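Local coordinates for protein AceL NrdHF-1-1 Intein (Metagenome, PDB 6ZGQ) that belongs to the naturally split class 3 inteins, which excise themselves and join their flanking sequences by protein splicing, here as a linked, splice-inactive variant, at residues P94-F100 with R112-V118. Sequence-based numbering, arbitrary orientation. Where two conformers were deposited one is given.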
# COMPACT_ATOMS: atom_id res chain seq x y z
N PRO A 94 -9.75 12.90 2.09
CA PRO A 94 -8.61 13.52 2.76
C PRO A 94 -9.06 14.57 3.78
O PRO A 94 -10.08 15.23 3.59
CB PRO A 94 -7.81 14.16 1.60
CG PRO A 94 -8.74 14.22 0.45
CD PRO A 94 -9.74 13.12 0.63
N SER A 95 -8.28 14.68 4.86
CA SER A 95 -8.47 15.69 5.92
C SER A 95 -7.10 15.98 6.56
O SER A 95 -6.19 15.15 6.46
CB SER A 95 -9.48 15.20 6.96
OG SER A 95 -9.11 13.94 7.48
N GLU A 96 -6.98 17.16 7.16
CA GLU A 96 -5.74 17.63 7.78
C GLU A 96 -5.31 16.75 8.97
O GLU A 96 -4.14 16.79 9.35
CB GLU A 96 -5.88 19.10 8.20
CG GLU A 96 -6.09 20.03 7.01
CD GLU A 96 -5.90 21.50 7.32
OE1 GLU A 96 -6.32 21.96 8.41
OE2 GLU A 96 -5.34 22.21 6.46
N ASP A 97 -6.25 15.96 9.51
CA ASP A 97 -6.03 15.10 10.69
C ASP A 97 -5.79 13.62 10.32
O ASP A 97 -5.58 12.81 11.24
CB ASP A 97 -7.20 15.24 11.69
CG ASP A 97 -8.47 14.48 11.29
OD1 ASP A 97 -8.75 14.36 10.07
OD2 ASP A 97 -9.19 14.02 12.20
N LYS A 98 -5.80 13.30 9.02
CA LYS A 98 -5.49 11.94 8.51
C LYS A 98 -4.17 11.98 7.74
O LYS A 98 -4.03 12.81 6.84
CB LYS A 98 -6.60 11.41 7.59
CG LYS A 98 -7.90 11.02 8.28
CD LYS A 98 -8.94 10.56 7.26
CE LYS A 98 -10.35 10.89 7.70
NZ LYS A 98 -11.27 10.89 6.52
N TYR A 99 -3.25 11.08 8.09
CA TYR A 99 -1.87 11.08 7.60
C TYR A 99 -1.53 9.73 6.97
O TYR A 99 -1.74 8.71 7.61
CB TYR A 99 -0.90 11.35 8.76
CG TYR A 99 -1.14 12.68 9.42
CD1 TYR A 99 -2.11 12.83 10.40
CD2 TYR A 99 -0.42 13.79 9.04
CE1 TYR A 99 -2.35 14.06 11.00
CE2 TYR A 99 -0.64 15.02 9.63
CZ TYR A 99 -1.60 15.15 10.61
OH TYR A 99 -1.82 16.38 11.19
N PHE A 100 -1.02 9.76 5.73
CA PHE A 100 -0.43 8.57 5.07
C PHE A 100 0.97 8.34 5.65
O PHE A 100 1.59 9.29 6.16
CB PHE A 100 -0.40 8.73 3.54
CG PHE A 100 -1.76 8.69 2.89
CD1 PHE A 100 -2.57 7.57 3.03
CD2 PHE A 100 -2.21 9.75 2.12
CE1 PHE A 100 -3.81 7.52 2.42
CE2 PHE A 100 -3.46 9.72 1.53
CZ PHE A 100 -4.26 8.60 1.67
N ARG A 112 4.91 10.97 8.56
CA ARG A 112 3.46 11.09 8.39
C ARG A 112 3.18 12.38 7.62
O ARG A 112 3.59 13.46 8.07
CB ARG A 112 2.75 11.07 9.76
CG ARG A 112 2.94 9.75 10.50
CD ARG A 112 3.36 9.98 11.94
NE ARG A 112 3.55 8.73 12.68
CZ ARG A 112 4.72 8.23 13.07
NH1 ARG A 112 5.86 8.85 12.80
NH2 ARG A 112 4.75 7.09 13.74
N ILE A 113 2.56 12.25 6.44
CA ILE A 113 2.22 13.39 5.57
C ILE A 113 0.70 13.59 5.57
O ILE A 113 -0.04 12.60 5.59
CB ILE A 113 2.77 13.21 4.13
CG1 ILE A 113 2.29 11.89 3.50
CG2 ILE A 113 4.29 13.27 4.15
CD1 ILE A 113 2.11 11.96 2.00
N LYS A 114 0.26 14.86 5.58
CA LYS A 114 -1.17 15.21 5.54
C LYS A 114 -1.79 14.65 4.26
O LYS A 114 -1.22 14.85 3.19
CB LYS A 114 -1.36 16.74 5.62
CG LYS A 114 -1.20 17.32 7.01
CD LYS A 114 -1.27 18.84 7.02
CE LYS A 114 -2.69 19.34 6.85
NZ LYS A 114 -2.70 20.82 6.68
N SER A 115 -2.91 13.93 4.40
CA SER A 115 -3.62 13.33 3.26
C SER A 115 -4.09 14.41 2.28
O SER A 115 -4.22 14.12 1.08
CB SER A 115 -4.81 12.49 3.75
OG SER A 115 -5.65 13.22 4.62
N THR A 116 -4.31 15.63 2.78
CA THR A 116 -4.73 16.79 1.96
C THR A 116 -3.59 17.28 1.04
O THR A 116 -3.83 18.13 0.19
CB THR A 116 -5.23 17.95 2.85
OG1 THR A 116 -4.25 18.23 3.87
CG2 THR A 116 -6.55 17.60 3.52
N ASP A 117 -2.38 16.72 1.21
CA ASP A 117 -1.22 17.01 0.33
C ASP A 117 -1.15 15.95 -0.79
O ASP A 117 -0.21 15.98 -1.57
CB ASP A 117 0.12 16.97 1.09
CG ASP A 117 0.36 18.17 2.01
OD1 ASP A 117 -0.41 19.15 1.99
OD2 ASP A 117 1.35 18.13 2.75
N VAL A 118 -2.12 15.02 -0.84
CA VAL A 118 -2.12 13.87 -1.75
C VAL A 118 -3.35 13.96 -2.65
O VAL A 118 -4.49 13.85 -2.16
CB VAL A 118 -2.12 12.53 -0.96
CG1 VAL A 118 -2.17 11.31 -1.89
CG2 VAL A 118 -0.90 12.44 -0.05
O HOH W 1 -4.96 21.03 3.72
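Arg112 meets Tyr99 through aliphatic carbon, CB against CB at 3.8 Å, while its guanidinium runs off to a salt bridge with Glu79. Next comes the hydrogen-bonded antiparallel pair of Ile113 and Phe100: Ile113 N gives a straight bond to Phe100 O (3.1 Å, N-H...O 162°), whereas the return bond from Phe100 N to Ile113 O is weak and bent. That same Ile113 O also takes a CA-H...O contact from Tyr99. Lys114 faces Tyr99 across the non-hydrogen-bonded pair, its CG 3.5 Å from ring atom CE2. A bend at chi3 (76°) lays its CE against CB and CG of Glu96 and brings NZ to Glu96 OE2 at 3.0 Å, a salt bridge with a weak hydrogen bond. A methionine in place of Lys114 would probably leave the Glu96 carboxylate without its charged mate across the contact. Ser115 ties the turn down. Its N donates to Lys98 O in the carbonyl plane (2.9 Å), and its OG, held between backbone N and carbonyl carbon (chi1 53°), accepts from Ser95 N at 3.0 Å. The hydroxyl's own proton has two carbonyls within reach, those of Ser95 and Lys98; it sits at the base of the type I turn of Ser95 to Lys98, which Lys98 N closes with its own bond to Ser95 O. In one of its two conformers, Thr116 rests its CG2 on the Ser95 backbone. Val118 closes the walk, with CG2 at the edge of the Phe100 ring, 3.7 Å from CD2. All this forms the open end of the beta hairpin of strands 98-104 and 109-114, in an antiparallel sheet where strand 75-80 flanks 98-104; Phe66 of strand 66-70 stacks on Phe100 and touches Ile113 and Val118.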